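Local coordinates for protein FACT complex subunit SPT16 (Ashbya gossypii, PDB 6A8M) that serves as a subunit of the FACT histone chaperone, which probably reorganizes nucleosomes during transcription, replication and DNA repair, this chain being the N-terminal, peptidase-like domain of the subunit, at residues 215-226 / 254-265; 361-369 / 376-384. All blocks are in the same frame, centred on the assembly; numbering follows the deposited sequence.

Interaction 1: residues 215-226 / 254-265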
loop_
_atom_site.group_PDB
_atom_site.type_symbol
_atom_site.label_atom_id
_atom_site.label_comp_id
_atom_site.label_asym_id
_atom_site.label_seq_id
_atom_site.Cartn_x
_atom_site.Cartn_y
_atom_site.Cartn_z
ATOM N N ASP A 215 0.587 -18.298 17.968
ATOM C CA ASP A 215 0.913 -17.670 16.696
ATOM C C ASP A 215 1.208 -16.179 16.871
ATOM O O ASP A 215 2.150 -15.646 16.273
ATOM C CB ASP A 215 -0.250 -17.854 15.719
ATOM C CG ASP A 215 -0.391 -19.278 15.231
ATOM O OD1 ASP A 215 0.529 -20.090 15.440
ATOM O OD2 ASP A 215 -1.459 -19.576 14.661
ATOM N N ALA A 216 0.413 -15.495 17.698
ATOM C CA ALA A 216 0.550 -14.050 17.841
ATOM C C ALA A 216 1.825 -13.680 18.598
ATOM O O ALA A 216 2.470 -12.674 18.279
ATOM C CB ALA A 216 -0.691 -13.477 18.534
ATOM N N LYS A 217 2.218 -14.481 19.583
ATOM C CA LYS A 217 3.488 -14.232 20.267
ATOM C C LYS A 217 4.669 -14.412 19.320
ATOM O O LYS A 217 5.610 -13.603 19.316
ATOM C CB LYS A 217 3.623 -15.170 21.463
ATOM C CG LYS A 217 4.922 -15.015 22.235
ATOM C CD LYS A 217 5.079 -13.598 22.747
ATOM C CE LYS A 217 6.389 -13.454 23.507
ATOM N NZ LYS A 217 6.715 -12.038 23.771
ATOM N N LEU A 218 4.630 -15.464 18.498
ATOM C CA LEU A 218 5.693 -15.686 17.529
ATOM C C LEU A 218 5.777 -14.542 16.521
ATOM O O LEU A 218 6.874 -14.067 16.210
ATOM C CB LEU A 218 5.460 -17.019 16.821
ATOM C CG LEU A 218 6.474 -17.432 15.762
ATOM C CD1 LEU A 218 7.858 -17.556 16.383
ATOM C CD2 LEU A 218 6.042 -18.750 15.122
ATOM N N SER A 219 4.638 -14.087 15.985
ATOM C CA SER A 219 4.725 -13.015 14.998
ATOM C C SER A 219 5.157 -11.719 15.660
ATOM O O SER A 219 5.838 -10.905 15.033
ATOM C CB SER A 219 3.401 -12.825 14.246
ATOM O OG SER A 219 2.370 -12.305 15.074
ATOM N N ASP A 220 4.798 -11.530 16.939
ATOM C CA ASP A 220 5.266 -10.342 17.643
ATOM C C ASP A 220 6.781 -10.369 17.788
ATOM O O ASP A 220 7.443 -9.327 17.689
ATOM C CB ASP A 220 4.588 -10.248 19.013
ATOM C CG ASP A 220 5.024 -9.027 19.803
ATOM O OD1 ASP A 220 4.551 -7.930 19.487
ATOM O OD2 ASP A 220 5.822 -9.168 20.748
ATOM N N ASN A 221 7.352 -11.553 18.046
ATOM C CA ASN A 221 8.805 -11.656 18.157
ATOM C C ASN A 221 9.482 -11.159 16.884
ATOM O O ASN A 221 10.427 -10.358 16.931
ATOM C CB ASN A 221 9.206 -13.104 18.430
ATOM C CG ASN A 221 8.826 -13.566 19.822
ATOM O OD1 ASN A 221 8.401 -12.769 20.654
ATOM N ND2 ASN A 221 8.995 -14.855 20.084
ATOM N N VAL A 222 9.011 -11.646 15.737
ATOM C CA VAL A 222 9.532 -11.213 14.442
ATOM C C VAL A 222 9.323 -9.719 14.253
ATOM O O VAL A 222 10.236 -9.001 13.827
ATOM C CB VAL A 222 8.862 -12.010 13.314
ATOM C CG1 VAL A 222 9.228 -11.413 11.967
ATOM C CG2 VAL A 222 9.262 -13.472 13.403
ATOM N N GLU A 223 8.110 -9.233 14.560
ATOM C CA GLU A 223 7.774 -7.824 14.372
ATOM C C GLU A 223 8.764 -6.904 15.086
ATOM O O GLU A 223 9.164 -5.867 14.547
ATOM C CB GLU A 223 6.325 -7.573 14.840
ATOM C CG GLU A 223 5.819 -6.166 14.606
ATOM C CD GLU A 223 4.308 -6.049 14.783
ATOM O OE1 GLU A 223 3.753 -4.936 14.615
ATOM O OE2 GLU A 223 3.678 -7.073 15.107
ATOM N N ASN A 224 9.176 -7.261 16.294
ATOM C CA ASN A 224 10.061 -6.394 17.052
ATOM C C ASN A 224 11.495 -6.423 16.543
ATOM O O ASN A 224 12.293 -5.568 16.941
ATOM C CB ASN A 224 10.004 -6.785 18.531
ATOM C CG ASN A 224 8.627 -6.504 19.143
ATOM O OD1 ASN A 224 7.940 -7.407 19.628
ATOM N ND2 ASN A 224 8.230 -5.246 19.122
ATOM N N GLU A 225 11.827 -7.366 15.658
ATOM C CA GLU A 225 13.176 -7.415 15.103
ATOM C C GLU A 225 13.510 -6.172 14.285
ATOM O O GLU A 225 14.691 -5.829 14.162
ATOM C CB GLU A 225 13.335 -8.671 14.239
ATOM C CG GLU A 225 13.225 -9.972 15.018
ATOM C CD GLU A 225 14.507 -10.319 15.731
ATOM O OE1 GLU A 225 15.578 -10.150 15.116
ATOM O OE2 GLU A 225 14.448 -10.751 16.903
ATOM N N ILE A 226 12.504 -5.482 13.740
ATOM C CA ILE A 226 12.767 -4.312 12.898
ATOM C C ILE A 226 13.338 -3.167 13.710
ATOM O O ILE A 226 13.911 -2.235 13.142
ATOM C CB ILE A 226 11.490 -3.854 12.169
ATOM C CG1 ILE A 226 11.828 -3.012 10.914
ATOM C CG2 ILE A 226 10.575 -3.096 13.112
ATOM C CD1 ILE A 226 10.662 -2.903 9.949
ATOM N N LEU A 254 12.689 2.574 6.885
ATOM C CA LEU A 254 12.158 1.214 6.815
ATOM C C LEU A 254 11.171 1.006 7.962
ATOM O O LEU A 254 11.469 1.361 9.109
ATOM C CB LEU A 254 13.292 0.188 6.887
ATOM C CG LEU A 254 12.891 -1.219 6.461
ATOM C CD1 LEU A 254 12.972 -1.339 4.953
ATOM C CD2 LEU A 254 13.774 -2.261 7.151
ATOM N N ASP A 255 10.001 0.440 7.651
ATOM C CA ASP A 255 8.987 0.170 8.667
ATOM C C ASP A 255 8.155 -1.038 8.220
ATOM O O ASP A 255 8.300 -1.540 7.107
ATOM C CB ASP A 255 8.116 1.423 8.897
ATOM C CG ASP A 255 7.350 1.400 10.224
ATOM O OD1 ASP A 255 7.502 0.451 11.017
ATOM O OD2 ASP A 255 6.598 2.372 10.465
ATOM N N TRP A 256 7.271 -1.502 9.089
ATOM C CA TRP A 256 6.295 -2.508 8.684
ATOM C C TRP A 256 5.145 -1.866 7.916
ATOM O O TRP A 256 4.696 -0.768 8.249
ATOM C CB TRP A 256 5.720 -3.230 9.906
ATOM C CG TRP A 256 6.676 -4.152 10.572
ATOM C CD1 TRP A 256 7.273 -3.983 11.792
ATOM C CD2 TRP A 256 7.161 -5.398 10.057
ATOM N NE1 TRP A 256 8.083 -5.053 12.070
ATOM C CE2 TRP A 256 8.047 -5.928 11.018
ATOM C CE3 TRP A 256 6.939 -6.114 8.878
ATOM C CZ2 TRP A 256 8.706 -7.141 10.841
ATOM C CZ3 TRP A 256 7.601 -7.315 8.699
ATOM C CH2 TRP A 256 8.464 -7.825 9.679
ATOM N N ALA A 257 4.636 -2.582 6.899
ATOM C CA ALA A 257 3.384 -2.168 6.271
ATOM C C ALA A 257 2.167 -2.577 7.090
ATOM O O ALA A 257 1.097 -1.952 6.978
ATOM C CB ALA A 257 3.270 -2.754 4.863
ATOM N N TYR A 258 2.313 -3.628 7.887
ATOM C CA TYR A 258 1.283 -4.163 8.769
ATOM C C TYR A 258 2.004 -5.106 9.726
ATOM O O TYR A 258 3.155 -5.489 9.498
ATOM C CB TYR A 258 0.160 -4.890 7.985
ATOM C CG TYR A 258 0.635 -6.070 7.178
ATOM C CD1 TYR A 258 1.116 -5.911 5.875
ATOM C CD2 TYR A 258 0.620 -7.354 7.717
ATOM C CE1 TYR A 258 1.566 -7.005 5.149
ATOM C CE2 TYR A 258 1.053 -8.445 6.999
ATOM C CZ TYR A 258 1.529 -8.265 5.711
ATOM O OH TYR A 258 1.984 -9.355 5.011
ATOM N N SER A 259 1.322 -5.476 10.800
ATOM C CA SER A 259 1.902 -6.422 11.745
ATOM C C SER A 259 1.980 -7.805 11.104
ATOM O O SER A 259 0.992 -8.269 10.529
ATOM C CB SER A 259 1.070 -6.487 13.029
ATOM O OG SER A 259 1.262 -5.332 13.837
ATOM N N PRO A 260 3.125 -8.484 11.181
ATOM C CA PRO A 260 3.259 -9.807 10.558
ATOM C C PRO A 260 2.188 -10.773 11.042
ATOM O O PRO A 260 1.774 -10.737 12.195
ATOM C CB PRO A 260 4.648 -10.271 11.005
ATOM C CG PRO A 260 5.408 -8.992 11.286
ATOM C CD PRO A 260 4.378 -8.003 11.793
ATOM N N ILE A 261 1.753 -11.649 10.139
ATOM C CA ILE A 261 0.643 -12.555 10.385
ATOM C C ILE A 261 1.177 -13.978 10.333
ATOM O O ILE A 261 1.767 -14.383 9.321
ATOM C CB ILE A 261 -0.479 -12.385 9.349
ATOM C CG1 ILE A 261 -1.039 -10.952 9.370
ATOM C CG2 ILE A 261 -1.584 -13.419 9.603
ATOM C CD1 ILE A 261 -1.925 -10.607 8.163
ATOM N N ILE A 262 0.958 -14.734 11.402
ATOM C CA ILE A 262 1.186 -16.172 11.438
ATOM C C ILE A 262 -0.125 -16.846 11.839
ATOM O O ILE A 262 -0.800 -16.396 12.774
ATOM C CB ILE A 262 2.319 -16.547 12.412
ATOM C CG1 ILE A 262 3.632 -15.886 11.963
ATOM C CG2 ILE A 262 2.504 -18.076 12.547
ATOM C CD1 ILE A 262 4.752 -16.091 12.974
ATOM N N GLN A 263 -0.506 -17.885 11.096
ATOM C CA GLN A 263 -1.674 -18.712 11.412
ATOM C C GLN A 263 -1.265 -20.160 11.197
ATOM O O GLN A 263 -1.065 -20.585 10.054
ATOM C CB GLN A 263 -2.880 -18.354 10.532
ATOM C CG GLN A 263 -3.353 -16.926 10.704
ATOM C CD GLN A 263 -4.468 -16.573 9.750
ATOM O OE1 GLN A 263 -4.855 -17.379 8.896
ATOM N NE2 GLN A 263 -4.984 -15.363 9.876
ATOM N N SER A 264 -1.143 -20.921 12.281
ATOM C CA SER A 264 -0.702 -22.303 12.174
ATOM C C SER A 264 -1.847 -23.311 12.244
ATOM O O SER A 264 -1.582 -24.515 12.170
ATOM C CB SER A 264 0.315 -22.615 13.268
ATOM O OG SER A 264 -0.305 -22.491 14.530
ATOM N N GLY A 265 -3.097 -22.863 12.381
ATOM C CA GLY A 265 -4.209 -23.781 12.458
ATOM C C GLY A 265 -4.591 -24.202 13.868
ATOM O O GLY A 265 -3.888 -23.914 14.851
HETATM O O HOH W 1 -2.773 -21.603 15.806
HETATM O O HOH W 2 -4.469 -20.593 13.576
HETATM O O HOH W 3 2.795 -9.595 14.588
#
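Trp256 and Ile262 from segment 254-265 point toward helix 215-224 of the aminopeptidase-like (M24, pita-bread) domain; the helix lies against strands 254-256 and 261-263, nearly antiparallel to the latter (150°). Among the apolar contacts, Ile262 pushes CD1 crosswise against Leu218 CG, 3.5 Å away. Ile226 CD1 lies over one face of the Trp256 indole, a CH-pi contact 4.0 Å from the centre of the five-membered ring; on the opposite face Pro260 CG, from the tryptophan's own segment, sits toward the rim.

Polar contacts hold the two ends and the middle. Trp256 NE1 gives its hydrogen to Glu223 O at 2.8 Å, in the carbonyl plane and on a lone pair, helping fix the indole's rotation. Glu223 has CG anti to its backbone N (chi1 -176°) and an extended chain beyond, where OE1 accepts a hydrogen bond from Ser259 OG at 2.6 Å, on its syn side. A water joins Glu223 OE2, Ser219 OG and Pro260 O; Ser219 OG also bonds Ser276. At the helix start Asp215 takes two bonds from one residue: Ser264 OG meets the syn lone pair of OD1, while Ser264 N reaches Asp215 OD2 at 2.8 Å from above the carboxylate plane.

Interaction 2: residues 361-369 / 376-384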
loop_
_atom_site.group_PDB
_atom_site.type_symbol
_atom_site.label_atom_id
_atom_site.label_comp_id
_atom_site.label_asym_id
_atom_site.label_seq_id
_atom_site.Cartn_x
_atom_site.Cartn_y
_atom_site.Cartn_z
ATOM N N PHE A 361 -11.120 -21.143 -2.539
ATOM C CA PHE A 361 -10.277 -20.089 -3.099
ATOM C C PHE A 361 -10.732 -18.718 -2.607
ATOM O O PHE A 361 -11.939 -18.434 -2.545
ATOM C CB PHE A 361 -10.380 -20.159 -4.621
ATOM C CG PHE A 361 -9.415 -19.288 -5.378
ATOM C CD1 PHE A 361 -8.061 -19.246 -5.054
ATOM C CD2 PHE A 361 -9.857 -18.594 -6.501
ATOM C CE1 PHE A 361 -7.170 -18.471 -5.831
ATOM C CE2 PHE A 361 -8.985 -17.813 -7.255
ATOM C CZ PHE A 361 -7.647 -17.765 -6.932
ATOM N N THR A 362 -9.750 -17.883 -2.242
ATOM C CA THR A 362 -9.978 -16.472 -1.975
ATOM C C THR A 362 -10.752 -15.839 -3.130
ATOM O O THR A 362 -10.596 -16.238 -4.287
ATOM C CB THR A 362 -8.617 -15.771 -1.754
ATOM O OG1 THR A 362 -7.697 -16.057 -2.834
ATOM C CG2 THR A 362 -7.971 -16.275 -0.462
ATOM N N LYS A 363 -11.628 -14.892 -2.815
ATOM C CA LYS A 363 -12.418 -14.240 -3.857
ATOM C C LYS A 363 -11.671 -13.096 -4.557
ATOM O O LYS A 363 -12.274 -12.321 -5.317
ATOM C CB LYS A 363 -13.745 -13.755 -3.265
ATOM C CG LYS A 363 -14.645 -14.906 -2.807
ATOM C CD LYS A 363 -14.999 -15.816 -4.001
ATOM C CE LYS A 363 -16.059 -16.889 -3.650
ATOM N NZ LYS A 363 -16.237 -17.845 -4.791
ATOM N N ASN A 364 -10.376 -12.963 -4.303
ATOM C CA ASN A 364 -9.546 -12.045 -5.071
ATOM C C ASN A 364 -8.141 -12.613 -5.078
ATOM O O ASN A 364 -7.795 -13.458 -4.244
ATOM C CB ASN A 364 -9.564 -10.635 -4.466
ATOM C CG ASN A 364 -8.865 -10.578 -3.109
ATOM O OD1 ASN A 364 -7.657 -10.373 -3.027
ATOM N ND2 ASN A 364 -9.627 -10.779 -2.042
ATOM N N VAL A 365 -7.311 -12.144 -6.014
ATOM C CA VAL A 365 -5.914 -12.577 -6.003
ATOM C C VAL A 365 -4.978 -11.401 -5.742
ATOM O O VAL A 365 -3.821 -11.406 -6.163
ATOM C CB VAL A 365 -5.532 -13.342 -7.292
ATOM C CG1 VAL A 365 -6.298 -14.681 -7.334
ATOM C CG2 VAL A 365 -5.768 -12.525 -8.573
ATOM N N GLY A 366 -5.442 -10.435 -4.966
ATOM C CA GLY A 366 -4.547 -9.396 -4.507
ATOM C C GLY A 366 -4.996 -8.025 -4.946
ATOM O O GLY A 366 -6.186 -7.799 -5.213
ATOM N N SER A 367 -4.064 -7.086 -5.021
ATOM C CA SER A 367 -4.444 -5.736 -5.410
ATOM C C SER A 367 -3.237 -4.990 -5.947
ATOM O O SER A 367 -2.092 -5.411 -5.783
ATOM C CB SER A 367 -5.024 -4.964 -4.227
ATOM O OG SER A 367 -3.987 -4.538 -3.363
ATOM N N LEU A 368 -3.520 -3.859 -6.598
ATOM C CA LEU A 368 -2.498 -2.837 -6.761
ATOM C C LEU A 368 -1.945 -2.444 -5.394
ATOM O O LEU A 368 -2.682 -2.391 -4.403
ATOM C CB LEU A 368 -3.105 -1.627 -7.480
ATOM C CG LEU A 368 -2.251 -0.664 -8.294
ATOM C CD1 LEU A 368 -1.553 -1.336 -9.464
ATOM C CD2 LEU A 368 -3.188 0.457 -8.799
ATOM N N MET A 369 -0.642 -2.152 -5.348
ATOM C CA MET A 369 0.050 -1.811 -4.110
ATOM C C MET A 369 1.054 -0.703 -4.407
ATOM O O MET A 369 1.550 -0.588 -5.530
ATOM C CB MET A 369 0.751 -3.059 -3.521
ATOM C CG MET A 369 1.496 -2.863 -2.195
ATOM S SD MET A 369 2.006 -4.458 -1.538
ATOM C CE MET A 369 2.984 -5.045 -2.921
ATOM N N SER A 376 -8.117 -0.492 -2.725
ATOM C CA SER A 376 -9.430 -1.107 -2.843
ATOM C C SER A 376 -10.132 -0.770 -4.142
ATOM O O SER A 376 -11.133 -1.412 -4.464
ATOM C CB SER A 376 -10.301 -0.673 -1.673
ATOM O OG SER A 376 -9.698 -1.120 -0.471
ATOM N N GLN A 377 -9.649 0.236 -4.867
ATOM C CA GLN A 377 -10.140 0.570 -6.192
ATOM C C GLN A 377 -9.563 -0.328 -7.273
ATOM O O GLN A 377 -9.953 -0.196 -8.430
ATOM C CB GLN A 377 -9.782 2.020 -6.535
ATOM C CG GLN A 377 -10.229 3.046 -5.515
ATOM C CD GLN A 377 -11.728 3.126 -5.432
ATOM O OE1 GLN A 377 -12.418 3.121 -6.456
ATOM N NE2 GLN A 377 -12.251 3.189 -4.213
ATOM N N PHE A 378 -8.616 -1.194 -6.936
ATOM C CA PHE A 378 -7.961 -2.041 -7.937
ATOM C C PHE A 378 -7.655 -3.378 -7.269
ATOM O O PHE A 378 -6.515 -3.807 -7.167
ATOM C CB PHE A 378 -6.719 -1.342 -8.488
ATOM C CG PHE A 378 -6.266 -1.820 -9.853
ATOM C CD1 PHE A 378 -6.273 -3.170 -10.194
ATOM C CD2 PHE A 378 -5.789 -0.910 -10.784
ATOM C CE1 PHE A 378 -5.832 -3.609 -11.456
ATOM C CE2 PHE A 378 -5.361 -1.323 -12.047
ATOM C CZ PHE A 378 -5.385 -2.668 -12.396
ATOM N N VAL A 379 -8.713 -4.041 -6.758
ATOM C CA VAL A 379 -8.621 -5.394 -6.225
ATOM C C VAL A 379 -8.792 -6.378 -7.371
ATOM O O VAL A 379 -9.627 -6.172 -8.265
ATOM C CB VAL A 379 -9.673 -5.623 -5.122
ATOM C CG1 VAL A 379 -9.679 -7.054 -4.678
ATOM C CG2 VAL A 379 -9.368 -4.729 -3.894
ATOM N N LEU A 380 -8.006 -7.463 -7.349
ATOM C CA LEU A 380 -8.035 -8.434 -8.437
ATOM C C LEU A 380 -9.133 -9.452 -8.153
ATOM O O LEU A 380 -8.888 -10.570 -7.701
ATOM C CB LEU A 380 -6.667 -9.087 -8.601
ATOM C CG LEU A 380 -5.524 -8.100 -8.868
ATOM C CD1 LEU A 380 -4.170 -8.830 -8.962
ATOM C CD2 LEU A 380 -5.791 -7.313 -10.147
ATOM N N ASN A 381 -10.379 -9.035 -8.412
ATOM C CA ASN A 381 -11.547 -9.874 -8.182
ATOM C C ASN A 381 -12.439 -9.851 -9.419
ATOM O O ASN A 381 -12.167 -9.136 -10.397
ATOM C CB ASN A 381 -12.302 -9.406 -6.933
ATOM C CG ASN A 381 -12.804 -7.975 -7.047
ATOM O OD1 ASN A 381 -13.042 -7.458 -8.137
ATOM N ND2 ASN A 381 -12.999 -7.332 -5.900
ATOM N N ASN A 382 -13.538 -10.617 -9.365
ATOM C CA ASN A 382 -14.439 -10.718 -10.512
ATOM C C ASN A 382 -15.231 -9.434 -10.750
ATOM O O ASN A 382 -15.709 -9.198 -11.871
ATOM C CB ASN A 382 -15.397 -11.912 -10.322
ATOM C CG ASN A 382 -16.562 -11.909 -11.320
ATOM O OD1 ASN A 382 -17.606 -11.296 -11.068
ATOM N ND2 ASN A 382 -16.395 -12.604 -12.448
ATOM N N LYS A 383 -15.381 -8.596 -9.734
ATOM C CA LYS A 383 -16.293 -7.469 -9.842
ATOM C C LYS A 383 -15.706 -6.326 -10.662
ATOM O O LYS A 383 -16.445 -5.646 -11.388
ATOM C CB LYS A 383 -16.671 -6.980 -8.441
ATOM N N ASN A 384 -14.396 -6.119 -10.594
ATOM C CA ASN A 384 -13.783 -4.924 -11.174
ATOM C C ASN A 384 -13.451 -5.214 -12.641
ATOM O O ASN A 384 -12.477 -5.911 -12.937
ATOM C CB ASN A 384 -12.549 -4.521 -10.365
ATOM C CG ASN A 384 -11.980 -3.166 -10.794
ATOM O OD1 ASN A 384 -12.064 -2.791 -11.965
ATOM N ND2 ASN A 384 -11.422 -2.427 -9.846
HETATM O O HOH W 4 -14.297 -12.265 -7.067
#
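Leu368 overlaps the Phe378 ring, CD2 touching Phe378 CD2 at 3.5 Å and CD1 standing farther off over one face. Both side chains have CG anti to the backbone N (chi1 -155° in Leu368, -157° in Phe378), and this brings them together beside the beta hairpin of strand 364-368 and the short, weakly bonded strand 379-381. Further along, Val365 CG2 meets Leu380 CB at 3.6 Å, the side chains crossing at about a right angle.

The backbones are tied by three bonds: Val365 N to Leu380 O, Leu380 N to Gly366 O at 2.8 Å and almost straight (176°), and Leu368 N to Phe378 O. Ser367 and Val379 form an antiparallel non-hydrogen-bonded pair. On the same face, Asn364 CB rests 3.6 Å from Val379 CG1, and Asn364 OD1 turns back to accept from Gly366 N at 2.9 Å, an Asx turn; Arg374 also binds that oxygen. With an alanine here, Gly366 N and Arg374 would probably lose this acceptor, and the turn would be less firmly held.

Strand 379-381 is an outermost strand of its sheet; strand 364-368 lies between it and strand 394-405, and Phe378 packs on Pro339 of helix 339-353.

Overall arrangement
Interactions 1 and 2 both belong to the M24 peptidase-like part of the chain and follow one another in sequence, 215-226 / 254-265 being complete before 361-369 / 376-384 begins. Their centres lie 24 Å apart and their nearest atoms about 7 Å, so they do not touch. Each involves a different sheet: interaction 1 sets a helix against strands that pair with 285-295, whereas interaction 2 builds the edge of the antiparallel sheet that continues into 394-405. One link between them is aromatic: Tyr258 of the first meets Phe373, one of the six residues between the two segments of interaction 2. No metal or ligand accompanies either contact.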